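Local atomic coordinates of Rho guanyl nucleotide exchange factor (Rom2), putative (Aspergillus fumigatus Af293, PDB entry 5O51), a protein that probably acts as a guanine nucleotide exchange factor for Rho-type GTPases, represented here by its CNH domain, a seven-bladed beta-propeller. Residues C128-S133 with S137-Y142; T189-C194 with F198-L203; T66-L71 with L77-N82. One frame throughout, in Å; residues are numbered along the deposited sequence.

Interaction 1: C128-S133 with S137-Y142; sequences CSVKTS and STIKVY
V130 and I139 lie side by side across a beta hairpin that forms the middle of one four-stranded blade of the CNH propeller. The strands run antiparallel, and the example illustrates how alternating residues give a sheet two chemically different faces. On one face C128, V130, I139 and V141 are apolar. V130 places CG1 anti to its backbone nitrogen (chi1 178°), which turns CG2 along the sheet to meet I139 CG1 at 4.0 Å. C128 CB rests against the I139 methyl CG2 at 4.4 Å, and C128 SG lies 4.5 Å from V141 CG2, a loose apolar contact.

The other face is polar. S129 OG sits between its own backbone nitrogen and carbonyl carbon (chi1 59°), rising from the sheet beside K140 CB and near the edge of the Y142 ring, 4.0 Å from CE1. S129 OG, K140 NZ and Y142 OH all make weak hydrogen bonds to Q110 OE1, so one amide oxygen gathers three side chains of this face. Between the strands, S129 pairs with K140 and K131 with T138 through backbone hydrogen bonds; the straightest, from K140 N to S129 O, is 2.9 Å long with an angle of 169° at the hydrogen.

Where the strands turn, polarity returns to the first face. T132 and S137 form a non-hydrogen-bonded pair whose hydroxyls bridge the strands themselves. S180 N also bonds to T132 OG1, while S137 OG is bonded to A178 O and S180 OG. Within this network T132 OG1 donates to S137 OG at 2.6 Å.

Interaction 2: T189-C194 with F198-L203; sequences TLCVGC and FEVVSL
C191 and F198 are brought together by two different first torsions: the C191 sulfur stands trans to N (chi1 -168°), whereas F198 CG lies opposite the carbonyl carbon and beside the nitrogen (chi1 -76°). The sulfur consequently nestles against F198 CB at 3.8 Å and stands 4.8 Å from the centre of the F198 ring, reaching it obliquely in a sulfur-aromatic contact. The ring leans on past the cysteine to G193, whose CA lies 3.9 Å from F198 CD1; lacking a side chain, the glycine offers its backbone to the aromatic group.

At the other end of this antiparallel hairpin, the side chains of T189 and V200 cross at about a right angle, with T189 CG2 3.6 Å from V200 CG1. T189 OG1 also points at V201 O, although the modelled separation is too short to be trusted in detail. L190, on the face opposite T189, is crossed at about a right angle by L203 from just beyond the strand, L190 CG lying 4.2 Å from L203 CD2. Farther along, the C194 sulfur touches the aliphatic CG of E199, a residue on the L190 face, at 3.7 Å. Backbone bonds pair L190 with V201 and V192 with E199. In the latter pair V192 N approaches E199 O from above the carbonyl plane, while E199 N approaches in the plane of the V192 carbonyl.

The hairpin supplies the two middle strands of a propeller blade. Strand 180-186 flanks it through C191 and G193, and strand 208-210 borders it through V200. F198 and C191 reach across to I233 of strand 230-236 in the next blade, and the F198 ring also meets that of Y244 on strand 239-244 of the same blade as I233.

Interaction 3: T66-L71 with L77-N82; sequences TQIDTL and LLVLAN
I68 and L77 touch diagonally across an antiparallel hairpin made of the first two strands of a propeller blade, and the isoleucine shows how one branched side chain can meet a backbone carbonyl as well as two side chains of the partner strand. At its base, CB lies 3.9 Å from L78 O. With chi1 at -161°, CG1 points opposite the backbone N and over towards the partner strand, where it approaches L78 O to 3.4 Å and L77 CD1 to 4.1 Å. V79 CG2 sits against both CG1 and the terminal CD1 of I68, at 4.1 Å from each, as the I68 and V79 side chains run alongside each other. The whole residue packs in addition on C24 and V26 of strand 22-28, which belongs to the preceding blade.

L77 CD1 reaches across to the partner strand, 3.5 Å from D69 O and beside I68 CG1. On the reverse face L78 carries the apolar packing, bearing on F116, A118 and V127 of the following blade, and L71 leans on V127 as well. Q67 extends in the same direction, and its NE2 donates to F116 O.

The backbone register holds a classic beta bulge: T66 and Q67 together stand opposite L80. T66 N gives its hydrogen to L80 O, and L80 N returns one to Q67 O at 2.9 Å. D69 and L78 exchange a further pair of backbone hydrogen bonds, while the D69 side chain turns back on its own strand, where OD1 accepts a hydrogen bond from T70 N (2.8 Å), met on the anti side but 31° out of the carboxylate plane.

Chemically, the hairpin therefore divides its labour: backbone hydrogen bonds fix the register, a local bond occupies one carboxylate oxygen of D69, and I68 packs on the preceding blade while L78, with L71, packs on the following one.

How the interactions relate
From the N terminus, interaction 3 comes first, closing a short loop between 71 and 77; interaction 1 follows with a turn between 133 and 137, and interaction 2 with one between 194 and 198. None nests in or crosses another: each is a local hairpin within its own blade, and the three blades are consecutive. Sequence-local closure within blades is thus combined with packing between them. Interactions 1 and 2 touch directly, C128 SG meeting L190 CD2 at 4.0 Å and V141 CG1 approaching L203 CD2. Interactions 3 and 1 stay about 7 Å apart at their nearest atoms, linked instead through strand 115-120 and V127.

Interaction 1: C128-S133 with S137-Y142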
ATOM      1  N   CYS A 128      -7.988  -9.469  -2.220  1.00 53.60           N
ATOM      2  CA  CYS A 128      -8.646  -8.970  -3.460  1.00 53.67           C
ATOM      3  C   CYS A 128      -7.629  -8.659  -4.497  1.00 56.30           C
ATOM      4  O   CYS A 128      -6.621  -8.040  -4.182  1.00 56.21           O
ATOM      5  CB  CYS A 128      -9.434  -7.677  -3.286  1.00 54.88           C
ATOM      6  SG  CYS A 128     -10.286  -7.587  -1.736  1.00 78.35           S
ATOM      7  N   SER A 129      -7.918  -9.042  -5.733  1.00 54.42           N
ATOM      8  CA  SER A 129      -7.139  -8.636  -6.909  1.00 60.26           C
ATOM      9  C   SER A 129      -7.999  -7.816  -7.859  1.00 59.97           C
ATOM     10  O   SER A 129      -9.132  -8.169  -8.124  1.00 71.50           O
ATOM     11  CB  SER A 129      -6.628  -9.853  -7.640  1.00 61.56           C
ATOM     12  OG  SER A 129      -7.704 -10.634  -8.036  1.00 78.43           O
ATOM     13  N   VAL A 130      -7.446  -6.724  -8.360  1.00 57.71           N
ATOM     14  CA  VAL A 130      -8.156  -5.744  -9.147  1.00 53.68           C
ATOM     15  C   VAL A 130      -7.475  -5.631 -10.497  1.00 63.58           C
ATOM     16  O   VAL A 130      -6.290  -5.333 -10.554  1.00 60.07           O
ATOM     17  CB  VAL A 130      -8.082  -4.401  -8.457  1.00 61.48           C
ATOM     18  CG1 VAL A 130      -8.772  -3.305  -9.282  1.00 61.99           C
ATOM     19  CG2 VAL A 130      -8.668  -4.526  -7.055  1.00 64.92           C
ATOM     20  N   LYS A 131      -8.208  -5.934 -11.570  1.00 64.09           N
ATOM     21  CA  LYS A 131      -7.885  -5.423 -12.910  1.00 73.14           C
ATOM     22  C   LYS A 131      -8.558  -4.071 -13.173  1.00 65.53           C
ATOM     23  O   LYS A 131      -9.690  -3.884 -12.833  1.00 64.12           O
ATOM     24  CB  LYS A 131      -8.326  -6.406 -13.987  1.00 84.40           C
ATOM     25  CG  LYS A 131      -8.113  -5.868 -15.406  1.00 97.34           C
ATOM     26  CD  LYS A 131      -8.065  -6.976 -16.438  1.00101.05           C
ATOM     27  CE  LYS A 131      -9.381  -7.734 -16.531  1.00 97.32           C
ATOM     28  NZ  LYS A 131      -9.235  -8.805 -17.545  1.00 93.06           N
ATOM     29  N   THR A 132      -7.877  -3.141 -13.809  1.00 68.34           N
ATOM     30  CA  THR A 132      -8.436  -1.810 -14.008  1.00 70.93           C
ATOM     31  C   THR A 132      -7.831  -1.187 -15.243  1.00 71.28           C
ATOM     32  O   THR A 132      -6.702  -1.502 -15.599  1.00 72.27           O
ATOM     33  CB  THR A 132      -8.188  -0.896 -12.765  1.00 78.01           C
ATOM     34  OG1 THR A 132      -8.892   0.358 -12.892  1.00 75.16           O
ATOM     35  CG2 THR A 132      -6.682  -0.626 -12.545  1.00 80.70           C
ATOM     36  N   SER A 133      -8.609  -0.332 -15.902  1.00 78.50           N
ATOM     37  CA  SER A 133      -8.150   0.521 -17.011  1.00 75.78           C
ATOM     38  C   SER A 133      -8.876   1.869 -16.885  1.00 75.57           C
ATOM     39  O   SER A 133      -9.703   2.017 -16.000  1.00 73.15           O
ATOM     40  CB  SER A 133      -8.481  -0.150 -18.356  1.00 75.80           C
ATOM     41  OG  SER A 133      -9.786  -0.714 -18.351  1.00 71.79           O
ATOM     42  N   SER A 137     -13.107  -1.609 -14.003  1.00 64.95           N
ATOM     43  CA  SER A 137     -12.356  -2.324 -12.996  1.00 65.97           C
ATOM     44  C   SER A 137     -13.071  -3.621 -12.628  1.00 56.90           C
ATOM     45  O   SER A 137     -14.267  -3.637 -12.441  1.00 65.81           O
ATOM     46  CB  SER A 137     -12.156  -1.422 -11.737  1.00 60.32           C
ATOM     47  OG  SER A 137     -11.277  -0.292 -11.979  1.00 62.22           O
ATOM     48  N   THR A 138     -12.335  -4.710 -12.502  1.00 63.71           N
ATOM     49  CA  THR A 138     -12.913  -5.994 -12.114  1.00 68.10           C
ATOM     50  C   THR A 138     -12.237  -6.435 -10.834  1.00 74.15           C
ATOM     51  O   THR A 138     -10.996  -6.504 -10.793  1.00 61.91           O
ATOM     52  CB  THR A 138     -12.640  -7.046 -13.176  1.00 68.72           C
ATOM     53  OG1 THR A 138     -13.170  -6.584 -14.423  1.00 73.50           O
ATOM     54  CG2 THR A 138     -13.234  -8.421 -12.757  1.00 71.01           C
ATOM     55  N   ILE A 139     -13.041  -6.743  -9.813  1.00 63.21           N
ATOM     56  CA  ILE A 139     -12.528  -7.090  -8.507  1.00 61.11           C
ATOM     57  C   ILE A 139     -12.831  -8.541  -8.155  1.00 62.75           C
ATOM     58  O   ILE A 139     -13.992  -8.928  -8.130  1.00 72.44           O
ATOM     59  CB  ILE A 139     -13.157  -6.212  -7.409  1.00 53.36           C
ATOM     60  CG1 ILE A 139     -12.682  -4.760  -7.510  1.00 62.48           C
ATOM     61  CG2 ILE A 139     -12.791  -6.759  -6.044  1.00 51.57           C
ATOM     62  CD1 ILE A 139     -13.642  -3.856  -8.229  1.00 67.46           C
ATOM     63  N   LYS A 140     -11.808  -9.302  -7.760  1.00 56.85           N
ATOM     64  CA  LYS A 140     -11.979 -10.685  -7.338  1.00 56.64           C
ATOM     65  C   LYS A 140     -11.516 -10.864  -5.908  1.00 62.58           C
ATOM     66  O   LYS A 140     -10.526 -10.259  -5.493  1.00 70.43           O
ATOM     67  CB  LYS A 140     -11.210 -11.621  -8.238  1.00 56.98           C
ATOM     68  CG  LYS A 140     -11.783 -11.784  -9.621  1.00 69.04           C
ATOM     69  CD  LYS A 140     -11.482 -13.183 -10.155  1.00 72.28           C
ATOM     70  CE  LYS A 140     -11.701 -13.278 -11.658  1.00 78.29           C
ATOM     71  NZ  LYS A 140     -10.635 -14.080 -12.322  1.00 82.01           N
ATOM     72  N   VAL A 141     -12.217 -11.712  -5.167  1.00 58.74           N
ATOM     73  CA  VAL A 141     -12.043 -11.823  -3.724  1.00 63.11           C
ATOM     74  C   VAL A 141     -11.759 -13.304  -3.392  1.00 61.76           C
ATOM     75  O   VAL A 141     -12.222 -14.145  -4.106  1.00 71.89           O
ATOM     76  CB  VAL A 141     -13.294 -11.234  -3.063  1.00 58.94           C
ATOM     77  CG1 VAL A 141     -13.145 -11.168  -1.551  1.00 60.60           C
ATOM     78  CG2 VAL A 141     -13.600  -9.868  -3.672  1.00 61.37           C
ATOM     79  N   TYR A 142     -10.925 -13.613  -2.392  1.00 67.00           N
ATOM     80  CA  TYR A 142     -10.414 -15.004  -2.163  1.00 60.00           C
ATOM     81  C   TYR A 142     -10.320 -15.357  -0.713  1.00 66.94           C
ATOM     82  O   TYR A 142     -10.027 -14.502   0.101  1.00 67.43           O
ATOM     83  CB  TYR A 142      -9.001 -15.188  -2.710  1.00 62.74           C
ATOM     84  CG  TYR A 142      -8.935 -15.198  -4.202  1.00 60.14           C
ATOM     85  CD1 TYR A 142      -8.954 -14.008  -4.903  1.00 66.82           C
ATOM     86  CD2 TYR A 142      -8.868 -16.391  -4.913  1.00 60.16           C
ATOM     87  CE1 TYR A 142      -8.932 -13.979  -6.278  1.00 63.07           C
ATOM     88  CE2 TYR A 142      -8.860 -16.372  -6.292  1.00 64.14           C
ATOM     89  CZ  TYR A 142      -8.883 -15.158  -6.963  1.00 61.40           C
ATOM     90  OH  TYR A 142      -8.842 -15.080  -8.332  1.00 65.33           O
TER

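Interaction 2: T189-C194 with F198-L203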
ATOM      1  N   THR A 189     -17.601  -4.394   4.195  1.00 81.41           N
ATOM      2  CA  THR A 189     -17.638  -3.810   2.887  1.00 77.72           C
ATOM      3  C   THR A 189     -16.253  -3.505   2.356  1.00 71.37           C
ATOM      4  O   THR A 189     -15.322  -3.288   3.146  1.00 67.80           O
ATOM      5  CB  THR A 189     -18.475  -2.535   2.922  1.00 74.25           C
ATOM      6  OG1 THR A 189     -18.853  -2.219   1.596  1.00 87.18           O
ATOM      7  CG2 THR A 189     -17.712  -1.368   3.481  1.00 71.84           C
ATOM      8  N   LEU A 190     -16.156  -3.458   1.027  1.00 67.70           N
ATOM      9  CA  LEU A 190     -14.994  -2.903   0.324  1.00 68.82           C
ATOM     10  C   LEU A 190     -15.243  -1.462  -0.147  1.00 67.76           C
ATOM     11  O   LEU A 190     -16.251  -1.203  -0.812  1.00 54.03           O
ATOM     12  CB  LEU A 190     -14.663  -3.706  -0.909  1.00 61.15           C
ATOM     13  CG  LEU A 190     -14.371  -5.189  -0.775  1.00 67.25           C
ATOM     14  CD1 LEU A 190     -14.140  -5.699  -2.190  1.00 73.66           C
ATOM     15  CD2 LEU A 190     -13.197  -5.509   0.117  1.00 67.12           C
ATOM     16  N   CYS A 191     -14.307  -0.559   0.185  1.00 54.97           N
ATOM     17  CA  CYS A 191     -14.315   0.827  -0.295  1.00 54.04           C
ATOM     18  C   CYS A 191     -13.236   0.978  -1.383  1.00 59.51           C
ATOM     19  O   CYS A 191     -12.014   0.801  -1.124  1.00 56.37           O
ATOM     20  CB  CYS A 191     -14.062   1.793   0.856  1.00 56.97           C
ATOM     21  SG  CYS A 191     -14.383   3.515   0.447  1.00 69.71           S
ATOM     22  N   VAL A 192     -13.697   1.285  -2.589  1.00 54.72           N
ATOM     23  CA  VAL A 192     -12.848   1.369  -3.754  1.00 64.50           C
ATOM     24  C   VAL A 192     -12.617   2.831  -4.075  1.00 63.10           C
ATOM     25  O   VAL A 192     -13.571   3.613  -4.160  1.00 52.18           O
ATOM     26  CB  VAL A 192     -13.469   0.675  -4.996  1.00 66.81           C
ATOM     27  CG1 VAL A 192     -12.647   0.974  -6.271  1.00 70.58           C
ATOM     28  CG2 VAL A 192     -13.577  -0.830  -4.772  1.00 61.24           C
ATOM     29  N   GLY A 193     -11.334   3.161  -4.298  1.00 57.93           N
ATOM     30  CA  GLY A 193     -10.899   4.501  -4.695  1.00 54.03           C
ATOM     31  C   GLY A 193     -10.856   4.489  -6.208  1.00 53.25           C
ATOM     32  O   GLY A 193     -10.038   3.802  -6.783  1.00 54.31           O
ATOM     33  N   CYS A 194     -11.804   5.169  -6.845  1.00 54.97           N
ATOM     34  CA  CYS A 194     -11.973   5.111  -8.294  1.00 55.52           C
ATOM     35  C   CYS A 194     -12.097   6.549  -8.722  1.00 47.85           C
ATOM     36  O   CYS A 194     -12.246   7.408  -7.882  1.00 50.51           O
ATOM     37  CB  CYS A 194     -13.235   4.292  -8.653  1.00 62.11           C
ATOM     38  SG  CYS A 194     -14.771   5.235  -8.447  1.00 73.84           S
ATOM     39  N   PHE A 198     -14.457   7.678  -3.603  1.00 46.37           N
ATOM     40  CA  PHE A 198     -14.619   6.480  -2.819  1.00 53.20           C
ATOM     41  C   PHE A 198     -16.053   5.886  -2.975  1.00 61.88           C
ATOM     42  O   PHE A 198     -17.028   6.536  -2.608  1.00 63.03           O
ATOM     43  CB  PHE A 198     -14.308   6.839  -1.368  1.00 50.71           C
ATOM     44  CG  PHE A 198     -12.813   6.994  -1.046  1.00 49.05           C
ATOM     45  CD1 PHE A 198     -11.920   5.935  -1.229  1.00 48.32           C
ATOM     46  CD2 PHE A 198     -12.326   8.181  -0.478  1.00 47.71           C
ATOM     47  CE1 PHE A 198     -10.585   6.085  -0.880  1.00 50.67           C
ATOM     48  CE2 PHE A 198     -10.983   8.324  -0.101  1.00 47.96           C
ATOM     49  CZ  PHE A 198     -10.119   7.272  -0.310  1.00 49.00           C
ATOM     50  N   GLU A 199     -16.174   4.675  -3.514  1.00 62.39           N
ATOM     51  CA  GLU A 199     -17.479   4.019  -3.664  1.00 72.56           C
ATOM     52  C   GLU A 199     -17.502   2.730  -2.838  1.00 65.71           C
ATOM     53  O   GLU A 199     -16.675   1.832  -3.005  1.00 64.75           O
ATOM     54  CB  GLU A 199     -17.823   3.725  -5.142  1.00 81.92           C
ATOM     55  CG  GLU A 199     -17.660   4.906  -6.126  1.00 92.87           C
ATOM     56  CD  GLU A 199     -18.806   5.931  -6.161  1.00103.14           C
ATOM     57  OE1 GLU A 199     -19.965   5.593  -5.825  1.00108.74           O
ATOM     58  OE2 GLU A 199     -18.544   7.095  -6.569  1.00 99.61           O
ATOM     59  N   VAL A 200     -18.481   2.649  -1.951  1.00 66.50           N
ATOM     60  CA  VAL A 200     -18.613   1.542  -1.006  1.00 66.82           C
ATOM     61  C   VAL A 200     -19.410   0.404  -1.649  1.00 69.94           C
ATOM     62  O   VAL A 200     -20.425   0.648  -2.283  1.00 79.19           O
ATOM     63  CB  VAL A 200     -19.285   2.052   0.267  1.00 63.83           C
ATOM     64  CG1 VAL A 200     -19.368   0.971   1.332  1.00 65.49           C
ATOM     65  CG2 VAL A 200     -18.525   3.262   0.787  1.00 66.57           C
ATOM     66  N   VAL A 201     -18.929  -0.830  -1.494  1.00 82.50           N
ATOM     67  CA  VAL A 201     -19.424  -2.016  -2.223  1.00 75.86           C
ATOM     68  C   VAL A 201     -19.606  -3.156  -1.241  1.00 78.19           C
ATOM     69  O   VAL A 201     -18.717  -3.467  -0.453  1.00 82.65           O
ATOM     70  CB  VAL A 201     -18.461  -2.424  -3.359  1.00 77.09           C
ATOM     71  CG1 VAL A 201     -18.558  -3.909  -3.725  1.00 81.07           C
ATOM     72  CG2 VAL A 201     -18.745  -1.564  -4.580  1.00 81.99           C
ATOM     73  N   SER A 202     -20.763  -3.793  -1.312  1.00 80.26           N
ATOM     74  CA  SER A 202     -21.186  -4.718  -0.279  1.00 74.74           C
ATOM     75  C   SER A 202     -20.629  -6.110  -0.536  1.00 67.22           C
ATOM     76  O   SER A 202     -20.828  -6.650  -1.619  1.00 75.18           O
ATOM     77  CB  SER A 202     -22.710  -4.743  -0.300  1.00 80.78           C
ATOM     78  OG  SER A 202     -23.270  -5.480   0.769  1.00 69.09           O
ATOM     79  N   LEU A 203     -19.949  -6.700   0.449  1.00 75.64           N
ATOM     80  CA  LEU A 203     -19.373  -8.063   0.285  1.00 86.81           C
ATOM     81  C   LEU A 203     -20.447  -9.164   0.008  1.00105.77           C
ATOM     82  O   LEU A 203     -20.517  -9.659  -1.123  1.00114.40           O
ATOM     83  CB  LEU A 203     -18.406  -8.438   1.436  1.00 83.47           C
ATOM     84  CG  LEU A 203     -16.944  -7.920   1.309  1.00 80.85           C
ATOM     85  CD1 LEU A 203     -16.164  -7.862   2.621  1.00 81.24           C
ATOM     86  CD2 LEU A 203     -16.182  -8.773   0.319  1.00 86.26           C
TER

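Interaction 3: T66-L71 with L77-N82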
ATOM      1  N   THR A  66       6.064  -6.032  -8.753  1.00 34.97           N
ATOM      2  CA  THR A  66       5.570  -4.695  -8.429  1.00 38.50           C
ATOM      3  C   THR A  66       4.852  -4.585  -7.078  1.00 36.17           C
ATOM      4  O   THR A  66       4.708  -3.485  -6.613  1.00 42.38           O
ATOM      5  CB  THR A  66       4.631  -4.172  -9.498  1.00 35.30           C
ATOM      6  OG1 THR A  66       3.555  -5.100  -9.595  1.00 39.81           O
ATOM      7  CG2 THR A  66       5.348  -4.056 -10.887  1.00 37.69           C
ATOM      8  N   GLN A  67       4.360  -5.687  -6.497  1.00 38.09           N
ATOM      9  CA  GLN A  67       3.702  -5.634  -5.186  1.00 36.76           C
ATOM     10  C   GLN A  67       3.905  -6.957  -4.454  1.00 36.39           C
ATOM     11  O   GLN A  67       3.996  -8.050  -5.047  1.00 37.29           O
ATOM     12  CB  GLN A  67       2.236  -5.160  -5.362  1.00 43.96           C
ATOM     13  CG  GLN A  67       1.583  -4.654  -4.102  1.00 45.24           C
ATOM     14  CD  GLN A  67       0.063  -4.592  -4.134  1.00 47.17           C
ATOM     15  OE1 GLN A  67      -0.591  -4.269  -5.166  1.00 37.31           O
ATOM     16  NE2 GLN A  67      -0.529  -4.899  -2.962  1.00 40.94           N
ATOM     17  N   ILE A  68       4.082  -6.861  -3.144  1.00 35.04           N
ATOM     18  CA  ILE A  68       4.393  -7.982  -2.288  1.00 32.21           C
ATOM     19  C   ILE A  68       3.776  -7.780  -0.883  1.00 36.94           C
ATOM     20  O   ILE A  68       3.738  -6.652  -0.357  1.00 38.84           O
ATOM     21  CB  ILE A  68       5.910  -8.210  -2.216  1.00 38.75           C
ATOM     22  CG1 ILE A  68       6.232  -9.609  -1.737  1.00 40.62           C
ATOM     23  CG2 ILE A  68       6.656  -7.167  -1.365  1.00 37.88           C
ATOM     24  CD1 ILE A  68       7.684  -9.992  -2.074  1.00 50.47           C
ATOM     25  N   ASP A  69       3.282  -8.853  -0.301  1.00 35.03           N
ATOM     26  CA  ASP A  69       2.670  -8.860   1.040  1.00 37.99           C
ATOM     27  C   ASP A  69       2.697 -10.283   1.610  1.00 42.82           C
ATOM     28  O   ASP A  69       3.268 -11.225   0.965  1.00 39.12           O
ATOM     29  CB  ASP A  69       1.234  -8.370   0.952  1.00 39.91           C
ATOM     30  CG  ASP A  69       0.756  -7.625   2.237  1.00 53.33           C
ATOM     31  OD1 ASP A  69       1.340  -7.775   3.354  1.00 42.10           O
ATOM     32  OD2 ASP A  69      -0.232  -6.897   2.092  1.00 64.07           O
ATOM     33  N   THR A  70       2.150 -10.437   2.821  1.00 40.54           N
ATOM     34  CA  THR A  70       2.033 -11.743   3.535  1.00 45.60           C
ATOM     35  C   THR A  70       0.634 -11.962   4.097  1.00 48.52           C
ATOM     36  O   THR A  70      -0.061 -10.998   4.283  1.00 47.46           O
ATOM     37  CB  THR A  70       2.929 -11.839   4.792  1.00 49.17           C
ATOM     38  OG1 THR A  70       2.751 -10.661   5.595  1.00 48.14           O
ATOM     39  CG2 THR A  70       4.402 -12.031   4.431  1.00 48.81           C
ATOM     40  N   LEU A  71       0.258 -13.231   4.351  1.00 51.18           N
ATOM     41  CA  LEU A  71      -0.804 -13.651   5.322  1.00 45.66           C
ATOM     42  C   LEU A  71      -0.114 -14.460   6.374  1.00 47.02           C
ATOM     43  O   LEU A  71       0.103 -15.648   6.190  1.00 47.37           O
ATOM     44  CB  LEU A  71      -1.825 -14.589   4.675  1.00 50.22           C
ATOM     45  CG  LEU A  71      -3.046 -14.006   3.989  1.00 58.03           C
ATOM     46  CD1 LEU A  71      -2.547 -13.228   2.815  1.00 62.57           C
ATOM     47  CD2 LEU A  71      -4.032 -15.101   3.531  1.00 58.58           C
ATOM     48  N   LEU A  77       3.341 -16.119   1.454  1.00 42.10           N
ATOM     49  CA  LEU A  77       3.867 -14.965   0.762  1.00 38.33           C
ATOM     50  C   LEU A  77       3.046 -14.687  -0.517  1.00 44.11           C
ATOM     51  O   LEU A  77       2.910 -15.538  -1.361  1.00 43.97           O
ATOM     52  CB  LEU A  77       5.343 -15.170   0.450  1.00 41.91           C
ATOM     53  CG  LEU A  77       6.056 -14.007  -0.218  1.00 39.24           C
ATOM     54  CD1 LEU A  77       6.311 -12.857   0.750  1.00 40.62           C
ATOM     55  CD2 LEU A  77       7.379 -14.532  -0.808  1.00 41.97           C
ATOM     56  N   LEU A  78       2.516 -13.469  -0.645  1.00 42.11           N
ATOM     57  CA  LEU A  78       1.748 -13.011  -1.834  1.00 39.65           C
ATOM     58  C   LEU A  78       2.594 -12.088  -2.749  1.00 44.04           C
ATOM     59  O   LEU A  78       3.199 -11.057  -2.288  1.00 37.57           O
ATOM     60  CB  LEU A  78       0.512 -12.274  -1.390  1.00 39.76           C
ATOM     61  CG  LEU A  78      -0.398 -13.005  -0.376  1.00 40.38           C
ATOM     62  CD1 LEU A  78      -1.505 -12.043   0.042  1.00 42.87           C
ATOM     63  CD2 LEU A  78      -0.979 -14.257  -1.040  1.00 45.46           C
ATOM     64  N   VAL A  79       2.695 -12.484  -4.026  1.00 37.82           N
ATOM     65  CA  VAL A  79       3.593 -11.818  -4.988  1.00 36.71           C
ATOM     66  C   VAL A  79       2.883 -11.460  -6.297  1.00 37.84           C
ATOM     67  O   VAL A  79       2.360 -12.332  -6.962  1.00 41.27           O
ATOM     68  CB  VAL A  79       4.785 -12.735  -5.292  1.00 37.42           C
ATOM     69  CG1 VAL A  79       5.691 -12.160  -6.383  1.00 39.67           C
ATOM     70  CG2 VAL A  79       5.579 -12.977  -4.001  1.00 43.91           C
ATOM     71  N   LEU A  80       2.927 -10.183  -6.686  1.00 37.10           N
ATOM     72  CA  LEU A  80       2.444  -9.698  -7.969  1.00 35.14           C
ATOM     73  C   LEU A  80       3.675  -9.410  -8.874  1.00 39.55           C
ATOM     74  O   LEU A  80       4.418  -8.485  -8.601  1.00 39.42           O
ATOM     75  CB  LEU A  80       1.601  -8.471  -7.802  1.00 39.69           C
ATOM     76  CG  LEU A  80       0.991  -7.852  -9.079  1.00 47.28           C
ATOM     77  CD1 LEU A  80       0.149  -8.874  -9.816  1.00 45.11           C
ATOM     78  CD2 LEU A  80       0.134  -6.635  -8.755  1.00 47.58           C
ATOM     79  N   ALA A  81       3.900 -10.265  -9.908  1.00 38.97           N
ATOM     80  CA  ALA A  81       5.101 -10.264 -10.771  1.00 36.92           C
ATOM     81  C   ALA A  81       4.641 -10.294 -12.230  1.00 38.33           C
ATOM     82  O   ALA A  81       3.945 -11.233 -12.671  1.00 40.72           O
ATOM     83  CB  ALA A  81       5.981 -11.460 -10.496  1.00 35.56           C
ATOM     84  N   ASN A  82       4.942  -9.224 -12.939  1.00 42.04           N
ATOM     85  CA  ASN A  82       4.538  -9.085 -14.343  1.00 47.79           C
ATOM     86  C   ASN A  82       3.082  -9.447 -14.527  1.00 47.99           C
ATOM     87  O   ASN A  82       2.719 -10.323 -15.345  1.00 48.46           O
ATOM     88  CB  ASN A  82       5.439  -9.944 -15.211  1.00 44.25           C
ATOM     89  CG  ASN A  82       5.463  -9.479 -16.674  1.00 51.30           C
ATOM     90  OD1 ASN A  82       5.107  -8.358 -17.005  1.00 55.23           O
ATOM     91  ND2 ASN A  82       5.913 -10.358 -17.539  1.00 53.01           N
TER